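Local coordinates for 457aa long hypothetical protein (Pyrococcus horikoshii, PDB 2CSU), which is of unknown function but joins a Rossmann-like domain of a CoA-binding family to two domains of the succinyl-CoA ligase superfamily, at residues A[333-338]-A[345-350]; A[10-15]-A[59-64]; A[275-280]-A[434-439]; A[4-9]-A[178-183]. All blocks are in the same frame, centred on the assembly; numbering follows the deposited sequence.

Interaction 1 of 4, residues A[333-338]-A[345-350]; sequences SFLPPM and VDMIAS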
loop_
_atom_site.group_PDB
_atom_site.type_symbol
_atom_site.label_atom_id
_atom_site.label_comp_id
_atom_site.label_asym_id
_atom_site.label_seq_id
_atom_site.Cartn_x
_atom_site.Cartn_y
_atom_site.Cartn_z
ATOM N N SER A 333 20.890 -26.415 14.484
ATOM C CA SER A 333 22.136 -26.241 15.214
ATOM C C SER A 333 22.468 -24.803 15.595
ATOM O O SER A 333 22.970 -24.556 16.692
ATOM C CB SER A 333 23.298 -26.833 14.424
ATOM O OG SER A 333 23.675 -25.977 13.368
ATOM N N PHE A 334 22.179 -23.848 14.719
ATOM C CA PHE A 334 22.510 -22.463 15.028
ATOM C C PHE A 334 21.332 -21.556 15.363
ATOM O O PHE A 334 21.530 -20.427 15.806
ATOM C CB PHE A 334 23.321 -21.860 13.880
ATOM C CG PHE A 334 22.522 -21.606 12.637
ATOM C CD1 PHE A 334 21.851 -20.398 12.462
ATOM C CD2 PHE A 334 22.444 -22.571 11.639
ATOM C CE1 PHE A 334 21.106 -20.149 11.299
ATOM C CE2 PHE A 334 21.701 -22.340 10.469
ATOM C CZ PHE A 334 21.033 -21.127 10.299
ATOM N N LEU A 335 20.114 -22.039 15.152
ATOM C CA LEU A 335 18.930 -21.236 15.457
ATOM C C LEU A 335 18.441 -21.491 16.871
ATOM O O LEU A 335 18.757 -22.512 17.462
ATOM C CB LEU A 335 17.799 -21.547 14.479
ATOM C CG LEU A 335 18.026 -21.115 13.032
ATOM C CD1 LEU A 335 16.826 -21.536 12.168
ATOM C CD2 LEU A 335 18.239 -19.622 12.998
ATOM N N PRO A 336 17.669 -20.557 17.434
ATOM C CA PRO A 336 17.149 -20.724 18.796
ATOM C C PRO A 336 16.316 -22.005 18.933
ATOM O O PRO A 336 15.959 -22.639 17.933
ATOM C CB PRO A 336 16.313 -19.459 19.002
ATOM C CG PRO A 336 17.042 -18.447 18.162
ATOM C CD PRO A 336 17.342 -19.222 16.906
ATOM N N PRO A 337 15.993 -22.396 20.177
ATOM C CA PRO A 337 15.258 -23.613 20.523
ATOM C C PRO A 337 13.797 -23.601 20.042
ATOM O O PRO A 337 13.253 -24.609 19.612
ATOM C CB PRO A 337 15.313 -23.784 22.038
ATOM C CG PRO A 337 16.457 -22.926 22.553
ATOM C CD PRO A 337 16.597 -21.843 21.385
HETATM N N MSE A 338 13.136 -22.428 20.162
HETATM C CA MSE A 338 11.731 -22.362 19.743
HETATM C C MSE A 338 11.580 -21.948 18.277
HETATM O O MSE A 338 10.580 -21.382 17.854
HETATM C CB MSE A 338 10.990 -21.370 20.643
HETATM C CG MSE A 338 9.905 -22.049 21.485
HETATM SE SE MSE A 338 10.599 -23.018 22.833
HETATM C CE MSE A 338 9.940 -24.624 22.352
ATOM N N VAL A 345 10.514 -21.738 7.655
ATOM C CA VAL A 345 11.590 -21.605 8.638
ATOM C C VAL A 345 11.467 -20.318 9.461
ATOM O O VAL A 345 11.669 -19.213 8.973
ATOM C CB VAL A 345 12.930 -21.628 7.903
ATOM C CG1 VAL A 345 14.064 -21.361 8.890
ATOM C CG2 VAL A 345 13.145 -22.984 7.255
ATOM N N ASP A 346 11.080 -20.472 10.737
ATOM C CA ASP A 346 10.890 -19.274 11.536
ATOM C C ASP A 346 12.040 -19.028 12.507
ATOM O O ASP A 346 12.003 -19.417 13.668
ATOM C CB ASP A 346 9.569 -19.380 12.300
ATOM C CG ASP A 346 9.342 -18.078 13.054
ATOM O OD1 ASP A 346 8.362 -18.005 13.798
ATOM O OD2 ASP A 346 10.161 -17.173 12.922
HETATM N N MSE A 347 13.114 -18.404 11.980
HETATM C CA MSE A 347 14.099 -17.846 12.893
HETATM C C MSE A 347 13.390 -16.900 13.856
HETATM O O MSE A 347 12.391 -16.277 13.529
HETATM C CB MSE A 347 15.133 -17.057 12.085
HETATM C CG MSE A 347 15.397 -17.660 10.709
HETATM SE SE MSE A 347 16.599 -16.712 9.770
HETATM C CE MSE A 347 15.621 -16.476 8.281
ATOM N N ILE A 348 13.902 -16.840 15.090
ATOM C CA ILE A 348 13.244 -15.997 16.073
ATOM C C ILE A 348 13.496 -14.512 15.796
ATOM O O ILE A 348 14.232 -14.133 14.892
ATOM C CB ILE A 348 13.761 -16.393 17.459
ATOM C CG1 ILE A 348 13.661 -17.911 17.651
ATOM C CG2 ILE A 348 12.905 -15.725 18.549
ATOM C CD1 ILE A 348 12.344 -18.478 17.119
ATOM N N ALA A 349 12.810 -13.716 16.610
ATOM C CA ALA A 349 12.887 -12.265 16.521
ATOM C C ALA A 349 14.316 -11.769 16.742
ATOM O O ALA A 349 14.638 -10.613 16.461
ATOM C CB ALA A 349 11.954 -11.639 17.543
ATOM N N SER A 350 15.171 -12.650 17.243
ATOM C CA SER A 350 16.561 -12.314 17.500
ATOM C C SER A 350 17.435 -12.546 16.277
ATOM O O SER A 350 18.628 -12.256 16.299
ATOM C CB SER A 350 17.091 -13.156 18.659
ATOM O OG SER A 350 16.851 -14.534 18.426
#
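Leu-335, Pro-336 and Met-338 pack on Val-345, Met-347, Ile-348 and Ser-350 in an apolar contact at the border of a flavodoxin-like alpha/beta domain. It joins the chain leaving helix 325-334 to the end of strand 344-346 and the loop that follows. Strands 340-341 and 344-346 pair antiparallel as the chain turns from one run into the other. Strand 344-346 also pairs in parallel with strand 295-300.

Leu-335 is the first residue to leave helical geometry, and its side chain turns inward. Its CD1 comes to 4.3 Å from Val-345 CG1. Its CD2 sits 4.1 Å from Met-347 CB, and the two side chains cross obliquely. Met-347, modelled as selenomethionine, then carries its selenium away from the contact. Its side chain also touches Thr-359 of helix 353-365 and Met-299 of strand 295-300.

The outer half of the contact is more exposed. Pro-336 and Ile-348 lie alongside each other, pointing opposite ways. Ile-348 CG1 lies against the proline ring, 3.4 Å from Pro-336 CB and 3.5 Å from Pro-336 CG. Both spacings are tight for carbon atoms. Ser-350 flanks the same ring, with OG 3.9 Å from Pro-336 CG. Met-338 contributes its backbone here, while its side chain leads off and packs on Thr-102 of the second subunit. In Ile-348, the first torsion (chi1 -51°) lays CG1 on the proline, and the second (chi2 -42°) swings CD1 to 3.5 Å from Met-338 O.

Interaction 2 of 4, residues A[10-15]-A[59-64]; sequences GIAVIG and KDIPDE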
loop_
_atom_site.group_PDB
_atom_site.type_symbol
_atom_site.label_atom_id
_atom_site.label_comp_id
_atom_site.label_asym_id
_atom_site.label_seq_id
_atom_site.Cartn_x
_atom_site.Cartn_y
_atom_site.Cartn_z
ATOM N N GLY A 10 16.004 13.446 -32.523
ATOM C CA GLY A 10 15.581 14.823 -32.652
ATOM C C GLY A 10 14.116 14.938 -32.294
ATOM O O GLY A 10 13.260 14.320 -32.937
ATOM N N ILE A 11 13.819 15.731 -31.269
ATOM C CA ILE A 11 12.443 15.908 -30.824
ATOM C C ILE A 11 11.916 17.308 -31.053
ATOM O O ILE A 11 12.570 18.288 -30.723
ATOM C CB ILE A 11 12.282 15.624 -29.311
ATOM C CG1 ILE A 11 12.857 14.258 -28.956
ATOM C CG2 ILE A 11 10.813 15.713 -28.929
ATOM C CD1 ILE A 11 12.786 13.938 -27.475
ATOM N N ALA A 12 10.718 17.391 -31.612
ATOM C CA ALA A 12 10.072 18.671 -31.838
ATOM C C ALA A 12 8.896 18.738 -30.880
ATOM O O ALA A 12 8.030 17.850 -30.877
ATOM C CB ALA A 12 9.577 18.785 -33.295
ATOM N N VAL A 13 8.875 19.754 -30.025
ATOM C CA VAL A 13 7.743 19.888 -29.123
ATOM C C VAL A 13 6.935 21.044 -29.672
ATOM O O VAL A 13 7.301 22.206 -29.521
ATOM C CB VAL A 13 8.171 20.171 -27.684
ATOM C CG1 VAL A 13 6.933 20.224 -26.793
ATOM C CG2 VAL A 13 9.110 19.067 -27.196
ATOM N N ILE A 14 5.841 20.713 -30.346
ATOM C CA ILE A 14 5.009 21.731 -30.962
ATOM C C ILE A 14 3.975 22.208 -29.963
ATOM O O ILE A 14 3.047 21.491 -29.620
ATOM C CB ILE A 14 4.372 21.161 -32.252
ATOM C CG1 ILE A 14 5.491 20.522 -33.093
ATOM C CG2 ILE A 14 3.650 22.267 -33.032
ATOM C CD1 ILE A 14 5.058 19.926 -34.428
ATOM N N GLY A 15 4.163 23.425 -29.478
ATOM C CA GLY A 15 3.261 23.960 -28.485
ATOM C C GLY A 15 4.049 24.228 -27.214
ATOM O O GLY A 15 3.482 24.555 -26.175
ATOM N N LYS A 59 9.078 22.962 -39.550
ATOM C CA LYS A 59 9.751 22.887 -40.840
ATOM C C LYS A 59 11.081 23.646 -40.833
ATOM O O LYS A 59 11.977 23.398 -41.628
ATOM C CB LYS A 59 8.823 23.488 -41.898
ATOM C CG LYS A 59 7.711 22.526 -42.317
ATOM C CD LYS A 59 6.459 23.263 -42.797
ATOM C CE LYS A 59 6.635 23.874 -44.190
ATOM N NZ LYS A 59 5.328 24.219 -44.746
ATOM N N ASP A 60 11.180 24.627 -39.914
ATOM C CA ASP A 60 12.349 25.501 -39.919
ATOM C C ASP A 60 13.545 24.900 -39.179
ATOM O O ASP A 60 14.657 25.409 -39.222
ATOM C CB ASP A 60 11.959 26.832 -39.275
ATOM C CG ASP A 60 10.729 27.393 -39.973
ATOM O OD1 ASP A 60 10.738 27.437 -41.204
ATOM O OD2 ASP A 60 9.789 27.789 -39.288
ATOM N N ILE A 61 13.283 23.807 -38.444
ATOM C CA ILE A 61 14.379 23.147 -37.730
ATOM C C ILE A 61 15.426 22.550 -38.693
ATOM O O ILE A 61 15.150 21.654 -39.477
ATOM C CB ILE A 61 13.791 22.042 -36.847
ATOM C CG1 ILE A 61 12.819 22.631 -35.826
ATOM C CG2 ILE A 61 14.918 21.343 -36.061
ATOM C CD1 ILE A 61 12.233 21.560 -34.900
ATOM N N PRO A 62 16.654 23.106 -38.622
ATOM C CA PRO A 62 17.762 22.669 -39.477
ATOM C C PRO A 62 18.074 21.165 -39.360
ATOM O O PRO A 62 18.323 20.471 -40.339
ATOM C CB PRO A 62 18.990 23.500 -39.097
ATOM C CG PRO A 62 18.497 24.714 -38.314
ATOM C CD PRO A 62 17.099 24.180 -37.750
ATOM N N ASP A 63 18.112 20.670 -38.110
ATOM C CA ASP A 63 18.448 19.262 -37.890
ATOM C C ASP A 63 17.278 18.332 -38.244
ATOM O O ASP A 63 16.185 18.762 -38.586
ATOM C CB ASP A 63 18.819 19.122 -36.412
ATOM C CG ASP A 63 19.194 17.686 -36.079
ATOM O OD1 ASP A 63 20.090 17.158 -36.735
ATOM O OD2 ASP A 63 18.668 17.163 -35.102
ATOM N N GLU A 64 17.546 17.011 -38.204
ATOM C CA GLU A 64 16.481 16.063 -38.519
ATOM C C GLU A 64 15.596 15.781 -37.302
ATOM O O GLU A 64 16.063 15.663 -36.177
ATOM C CB GLU A 64 17.119 14.765 -39.017
ATOM C CG GLU A 64 16.659 14.392 -40.428
ATOM C CD GLU A 64 17.570 15.047 -41.440
ATOM O OE1 GLU A 64 18.713 14.628 -41.557
ATOM O OE2 GLU A 64 17.126 15.983 -42.104
#
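Ala-12 and Ile-61 face each other, methyl to methyl, with Ala-12 CB 4.2 Å from Ile-61 CD1. Ala-12 lies on strand 10-14, in the parallel sheet of the Rossmann-like domain. Ile-61 belongs to the loop that leads toward strand 67-70, the neighbour of strand 10-14 in that sheet. The isoleucine approaches end-on. Its CG1 stands beside the backbone N (chi1 -61°), and the chain runs on extended (chi2 -179°), so CD1 is the atom that reaches the alanine. The side chain of Ile-61 also touches Tyr-40 and Tyr-55.

At the start of the strand the contact is made by backbone. Glu-64 O comes to 3.7 Å from Gly-10 CA, and the absence of a side chain on the glycine leaves room for it. The side chain of Glu-64 starts out away from the strand. Asp-63 points toward the strand, and its OD2 has a weak hydrogen bond to Tyr-40 OH.

Polar atoms of this region find partners beside the contact: Gly-10 N bonds to Asp-66 OD1, and Lys-87 NZ bonds to Ile-61 O. Between the two segments the contact is small. It is one buried methyl pair and one close, non-bonded approach of a carbonyl oxygen to a glycine CA, and it rests on shape rather than directional bonds.

Interaction 3 of 4, residues A[275-280]-A[434-439]; sequences TIDEML and PEDVAS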
loop_
_atom_site.group_PDB
_atom_site.type_symbol
_atom_site.label_atom_id
_atom_site.label_comp_id
_atom_site.label_asym_id
_atom_site.label_seq_id
_atom_site.Cartn_x
_atom_site.Cartn_y
_atom_site.Cartn_z
ATOM N N THR A 275 -5.919 -5.844 -9.235
ATOM C CA THR A 275 -5.687 -4.544 -8.607
ATOM C C THR A 275 -4.390 -3.933 -9.136
ATOM O O THR A 275 -3.569 -4.611 -9.768
ATOM C CB THR A 275 -5.550 -4.610 -7.063
ATOM O OG1 THR A 275 -4.286 -5.182 -6.721
ATOM C CG2 THR A 275 -6.686 -5.428 -6.435
ATOM N N ILE A 276 -4.219 -2.643 -8.876
ATOM C CA ILE A 276 -3.033 -1.923 -9.282
ATOM C C ILE A 276 -1.833 -2.633 -8.669
ATOM O O ILE A 276 -0.927 -3.076 -9.383
ATOM C CB ILE A 276 -3.117 -0.454 -8.784
ATOM C CG1 ILE A 276 -4.198 0.283 -9.576
ATOM C CG2 ILE A 276 -1.771 0.264 -8.955
ATOM C CD1 ILE A 276 -4.665 1.604 -8.919
ATOM N N ASP A 277 -1.859 -2.781 -7.347
ATOM C CA ASP A 277 -0.779 -3.425 -6.622
ATOM C C ASP A 277 -0.412 -4.810 -7.124
ATOM O O ASP A 277 0.768 -5.152 -7.165
ATOM C CB ASP A 277 -1.086 -3.450 -5.118
ATOM C CG ASP A 277 -0.534 -2.219 -4.403
ATOM O OD1 ASP A 277 0.700 -2.066 -4.395
ATOM O OD2 ASP A 277 -1.310 -1.405 -3.864
ATOM N N GLU A 278 -1.402 -5.600 -7.528
ATOM C CA GLU A 278 -1.113 -6.927 -8.047
ATOM C C GLU A 278 -0.389 -6.807 -9.372
ATOM O O GLU A 278 0.579 -7.522 -9.619
ATOM C CB GLU A 278 -2.400 -7.738 -8.256
ATOM C CG GLU A 278 -3.163 -8.064 -6.978
ATOM C CD GLU A 278 -4.330 -9.020 -7.229
ATOM O OE1 GLU A 278 -4.554 -9.415 -8.402
ATOM O OE2 GLU A 278 -5.024 -9.374 -6.251
HETATM N N MSE A 279 -0.884 -5.921 -10.231
HETATM C CA MSE A 279 -0.293 -5.693 -11.551
HETATM C C MSE A 279 1.192 -5.338 -11.391
HETATM O O MSE A 279 2.055 -5.912 -12.050
HETATM C CB MSE A 279 -1.031 -4.538 -12.279
HETATM C CG MSE A 279 -0.513 -4.211 -13.715
HETATM SE SE MSE A 279 -1.089 -2.637 -14.468
HETATM C CE MSE A 279 -0.282 -1.465 -13.356
ATOM N N LEU A 280 1.469 -4.382 -10.514
ATOM C CA LEU A 280 2.832 -3.935 -10.260
ATOM C C LEU A 280 3.670 -4.991 -9.564
ATOM O O LEU A 280 4.833 -5.187 -9.909
ATOM C CB LEU A 280 2.816 -2.681 -9.393
ATOM C CG LEU A 280 2.185 -1.423 -9.998
ATOM C CD1 LEU A 280 1.995 -0.388 -8.913
ATOM C CD2 LEU A 280 3.065 -0.887 -11.115
ATOM N N PRO A 434 1.917 -9.301 2.515
ATOM C CA PRO A 434 1.935 -10.742 2.269
ATOM C C PRO A 434 1.284 -11.050 0.919
ATOM O O PRO A 434 1.775 -11.889 0.170
ATOM C CB PRO A 434 1.134 -11.295 3.443
ATOM C CG PRO A 434 1.520 -10.373 4.546
ATOM C CD PRO A 434 1.429 -9.012 3.875
ATOM N N GLU A 435 0.194 -10.351 0.599
ATOM C CA GLU A 435 -0.490 -10.597 -0.673
ATOM C C GLU A 435 0.339 -10.184 -1.883
ATOM O O GLU A 435 0.263 -10.811 -2.939
ATOM C CB GLU A 435 -1.852 -9.887 -0.714
ATOM C CG GLU A 435 -1.820 -8.398 -0.406
ATOM C CD GLU A 435 -1.866 -8.118 1.074
ATOM O OE1 GLU A 435 -1.254 -8.902 1.848
ATOM O OE2 GLU A 435 -2.506 -7.109 1.463
ATOM N N ASP A 436 1.139 -9.139 -1.723
ATOM C CA ASP A 436 1.976 -8.647 -2.817
ATOM C C ASP A 436 3.096 -9.620 -3.179
ATOM O O ASP A 436 3.319 -9.910 -4.356
ATOM C CB ASP A 436 2.570 -7.286 -2.439
ATOM C CG ASP A 436 1.549 -6.149 -2.533
ATOM O OD1 ASP A 436 1.936 -4.978 -2.330
ATOM O OD2 ASP A 436 0.367 -6.424 -2.814
ATOM N N VAL A 437 3.809 -10.129 -2.176
ATOM C CA VAL A 437 4.889 -11.066 -2.453
ATOM C C VAL A 437 4.275 -12.363 -3.017
ATOM O O VAL A 437 4.853 -12.997 -3.892
ATOM C CB VAL A 437 5.758 -11.328 -1.160
ATOM C CG1 VAL A 437 4.926 -11.959 -0.061
ATOM C CG2 VAL A 437 6.984 -12.194 -1.496
ATOM N N ALA A 438 3.087 -12.733 -2.540
ATOM C CA ALA A 438 2.413 -13.939 -3.039
ATOM C C ALA A 438 2.048 -13.759 -4.506
ATOM O O ALA A 438 2.190 -14.679 -5.306
ATOM C CB ALA A 438 1.128 -14.240 -2.210
ATOM N N SER A 439 1.577 -12.571 -4.871
ATOM C CA SER A 439 1.222 -12.324 -6.265
ATOM C C SER A 439 2.446 -12.445 -7.147
ATOM O O SER A 439 2.375 -12.987 -8.254
ATOM C CB SER A 439 0.619 -10.926 -6.433
ATOM O OG SER A 439 -0.594 -10.807 -5.722
#
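The carboxylates of Asp-277 and Asp-436 meet slantwise between two helix starts, offset from each other and with planes 29° apart. Asp-277 OD1 and Asp-436 OD1 are 3.8 Å apart. Asp-436 OD2 lies 4.0 Å from Asp-277 CB. Two like charges so close would repel, but nearby cations probably offset the repulsion. Asp-277 OD1 is in a salt bridge with Lys-168, and OD2 with Arg-433 of the second subunit. Asp-436 OD1 pairs with Arg-433 of its own chain. Both aspartates also sit in the first turn of a helix, where the helix end would probably stabilise negative charge.

Next to Asp-277, Glu-278 CG lies 4.0 Å from Ser-439 OG, one turn past Asp-436. The serine hydroxyl donates back to Glu-435 O at 2.9 Å, with OG beside its own backbone N (chi1 -64°). Ser-439 N bonds to the same oxygen from the opposite face of the carbonyl plane. The Glu-278 carboxylate turns to its own chain, where OE1 accepts from Asn-274 N.

Thr-275 is the N-cap of helix 276-283: its OG1 accepts from Glu-278 N at 3.0 Å. This is a helix-to-helix junction between two domains of the succinyl-CoA ligase superfamily, and it lies at the subunit interface.

Interaction 4 of 4, residues A[4-9]-A[178-183]; sequences YFFNPK and KFISVG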
loop_
_atom_site.group_PDB
_atom_site.type_symbol
_atom_site.label_atom_id
_atom_site.label_comp_id
_atom_site.label_asym_id
_atom_site.label_seq_id
_atom_site.Cartn_x
_atom_site.Cartn_y
_atom_site.Cartn_z
ATOM N N TYR A 4 12.086 4.921 -32.673
ATOM C CA TYR A 4 12.277 6.366 -32.674
ATOM C C TYR A 4 11.363 7.054 -31.658
ATOM O O TYR A 4 11.441 8.251 -31.424
ATOM C CB TYR A 4 11.977 6.886 -34.081
ATOM C CG TYR A 4 10.682 6.332 -34.558
ATOM C CD1 TYR A 4 9.485 6.852 -34.072
ATOM C CD2 TYR A 4 10.656 5.298 -35.494
ATOM C CE1 TYR A 4 8.273 6.351 -34.525
ATOM C CE2 TYR A 4 9.444 4.790 -35.939
ATOM C CZ TYR A 4 8.258 5.308 -35.456
ATOM O OH TYR A 4 7.048 4.812 -35.898
ATOM N N PHE A 5 10.458 6.247 -31.072
ATOM C CA PHE A 5 9.556 6.791 -30.063
ATOM C C PHE A 5 10.253 6.934 -28.709
ATOM O O PHE A 5 10.059 7.897 -27.979
ATOM C CB PHE A 5 8.360 5.848 -29.937
ATOM C CG PHE A 5 7.233 6.341 -30.795
ATOM C CD1 PHE A 5 6.737 7.626 -30.606
ATOM C CD2 PHE A 5 6.684 5.514 -31.761
ATOM C CE1 PHE A 5 5.688 8.081 -31.391
ATOM C CE2 PHE A 5 5.633 5.979 -32.547
ATOM C CZ PHE A 5 5.131 7.262 -32.366
ATOM N N PHE A 6 11.031 5.877 -28.405
ATOM C CA PHE A 6 11.670 5.803 -27.095
ATOM C C PHE A 6 13.165 6.128 -27.161
ATOM O O PHE A 6 13.828 6.328 -26.152
ATOM C CB PHE A 6 11.465 4.389 -26.551
ATOM C CG PHE A 6 10.004 4.051 -26.569
ATOM C CD1 PHE A 6 9.170 4.562 -25.583
ATOM C CD2 PHE A 6 9.491 3.245 -27.572
ATOM C CE1 PHE A 6 7.814 4.269 -25.605
ATOM C CE2 PHE A 6 8.128 2.956 -27.588
ATOM C CZ PHE A 6 7.285 3.468 -26.609
ATOM N N ASN A 7 13.749 6.233 -28.346
ATOM C CA ASN A 7 15.154 6.589 -28.487
ATOM C C ASN A 7 15.299 7.561 -29.662
ATOM O O ASN A 7 16.042 7.308 -30.614
ATOM C CB ASN A 7 15.988 5.316 -28.697
ATOM C CG ASN A 7 16.192 4.538 -27.393
ATOM O OD1 ASN A 7 16.733 5.077 -26.425
ATOM N ND2 ASN A 7 15.755 3.272 -27.361
ATOM N N PRO A 8 14.577 8.696 -29.605
ATOM C CA PRO A 8 14.619 9.709 -30.666
ATOM C C PRO A 8 15.926 10.503 -30.710
ATOM O O PRO A 8 16.543 10.762 -29.675
ATOM C CB PRO A 8 13.417 10.591 -30.346
ATOM C CG PRO A 8 13.372 10.543 -28.842
ATOM C CD PRO A 8 13.641 9.089 -28.533
ATOM N N LYS A 9 16.332 10.878 -31.920
ATOM C CA LYS A 9 17.554 11.636 -32.142
ATOM C C LYS A 9 17.266 13.124 -32.261
ATOM O O LYS A 9 18.168 13.954 -32.117
ATOM C CB LYS A 9 18.262 11.136 -33.407
ATOM C CG LYS A 9 18.283 9.616 -33.527
ATOM C CD LYS A 9 19.444 9.129 -34.403
ATOM C CE LYS A 9 18.998 8.819 -35.821
ATOM N NZ LYS A 9 20.136 8.956 -36.780
ATOM N N LYS A 178 9.852 1.755 -19.492
ATOM C CA LYS A 178 9.130 2.629 -20.413
ATOM C C LYS A 178 7.693 2.821 -19.957
ATOM O O LYS A 178 7.134 1.975 -19.264
ATOM C CB LYS A 178 9.139 2.054 -21.826
ATOM C CG LYS A 178 10.500 1.692 -22.350
ATOM C CD LYS A 178 10.415 1.200 -23.782
ATOM C CE LYS A 178 11.773 1.228 -24.468
ATOM N NZ LYS A 178 12.695 0.145 -24.020
ATOM N N PHE A 179 7.118 3.954 -20.339
ATOM C CA PHE A 179 5.744 4.309 -20.009
ATOM C C PHE A 179 5.007 4.840 -21.234
ATOM O O PHE A 179 5.473 5.718 -21.950
ATOM C CB PHE A 179 5.769 5.373 -18.908
ATOM C CG PHE A 179 4.385 5.916 -18.690
ATOM C CD1 PHE A 179 3.523 5.271 -17.810
ATOM C CD2 PHE A 179 3.980 7.065 -19.350
ATOM C CE1 PHE A 179 2.253 5.783 -17.590
ATOM C CE2 PHE A 179 2.704 7.573 -19.122
ATOM C CZ PHE A 179 1.837 6.937 -18.242
ATOM N N ILE A 180 3.833 4.242 -21.492
ATOM C CA ILE A 180 3.087 4.649 -22.668
ATOM C C ILE A 180 1.611 4.882 -22.365
ATOM O O ILE A 180 0.830 3.968 -22.136
ATOM C CB ILE A 180 3.226 3.559 -23.732
ATOM C CG1 ILE A 180 4.696 3.374 -24.101
ATOM C CG2 ILE A 180 2.467 3.974 -25.005
ATOM C CD1 ILE A 180 5.324 2.177 -23.387
ATOM N N SER A 181 1.252 6.174 -22.318
ATOM C CA SER A 181 -0.158 6.522 -22.372
ATOM C C SER A 181 -0.617 6.587 -23.832
ATOM O O SER A 181 -0.078 7.322 -24.646
ATOM C CB SER A 181 -0.335 7.883 -21.700
ATOM O OG SER A 181 -1.689 8.301 -21.858
ATOM N N VAL A 182 -1.603 5.736 -24.170
ATOM C CA VAL A 182 -2.053 5.674 -25.557
ATOM C C VAL A 182 -3.276 6.558 -25.789
ATOM O O VAL A 182 -3.692 6.826 -26.909
ATOM C CB VAL A 182 -2.391 4.222 -25.881
ATOM C CG1 VAL A 182 -1.116 3.384 -25.857
ATOM C CG2 VAL A 182 -3.359 3.681 -24.849
ATOM N N GLY A 183 -3.875 6.982 -24.661
ATOM C CA GLY A 183 -5.071 7.808 -24.754
ATOM C C GLY A 183 -6.096 7.187 -25.698
ATOM O O GLY A 183 -6.513 6.046 -25.543
#
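Lys-178 NZ forms a salt bridge with Asp-203 OD2, while the carbon chain of the same lysine lies over the ring of Phe-6. Lys-178 CD is 4.2 Å from the Phe-6 ring centroid and 20° off the ring normal, a CH-pi contact on the face. CE continues past the root of the ring, 3.8 Å from Phe-6 CB. A bend at the last torsion (chi4 74°) then turns the ammonium group. The lysine chain runs roughly perpendicular to the Phe-6 side chain.

Ile-180 meets the ring at its edge. Its CG1 is 3.6 Å from Phe-6 CE1 and equally close to CZ, near the ring plane. The face turned from Lys-178 carries Phe-5 CB, 3.6 Å above the plane and offset toward the rim. Tyr-196 of helix 190-197 also meets the ring, with planes about 15° apart.

Lys-178 and Ile-180 are alternate residues of strand 175-181, so both turn the same way, toward the N-terminal run. Phe-6 O is bonded to Asn-134 ND2, which ties that run to strand 131-134 of the same sheet. The contact packs the chain just before strand 10-14 against the next domain. Its chemistry divides the lysine: aliphatic carbons pack on an aromatic face, and the buried charge is met by a carboxylate.

How the interactions relate
From the N terminus, residues 4-9 come first and run directly into 10-15, so interactions 4 and 2 adjoin in sequence. Interaction 2 closes a loop at 59-64, inside the Rossmann-like domain. It is nested in the longer loop that interaction 4 closes at 178-183, where the N-terminal run meets the middle domain. The second half of the chain repeats the pattern. Interaction 3 opens at 275-280 and closes at 434-439, joining the middle and C-terminal domains. Interaction 1 lies nested within it, local to the C-terminal domain. None of the loops cross. Centres of interactions 1 and 2 are 65 Å apart, on opposite sides of the chain's centre.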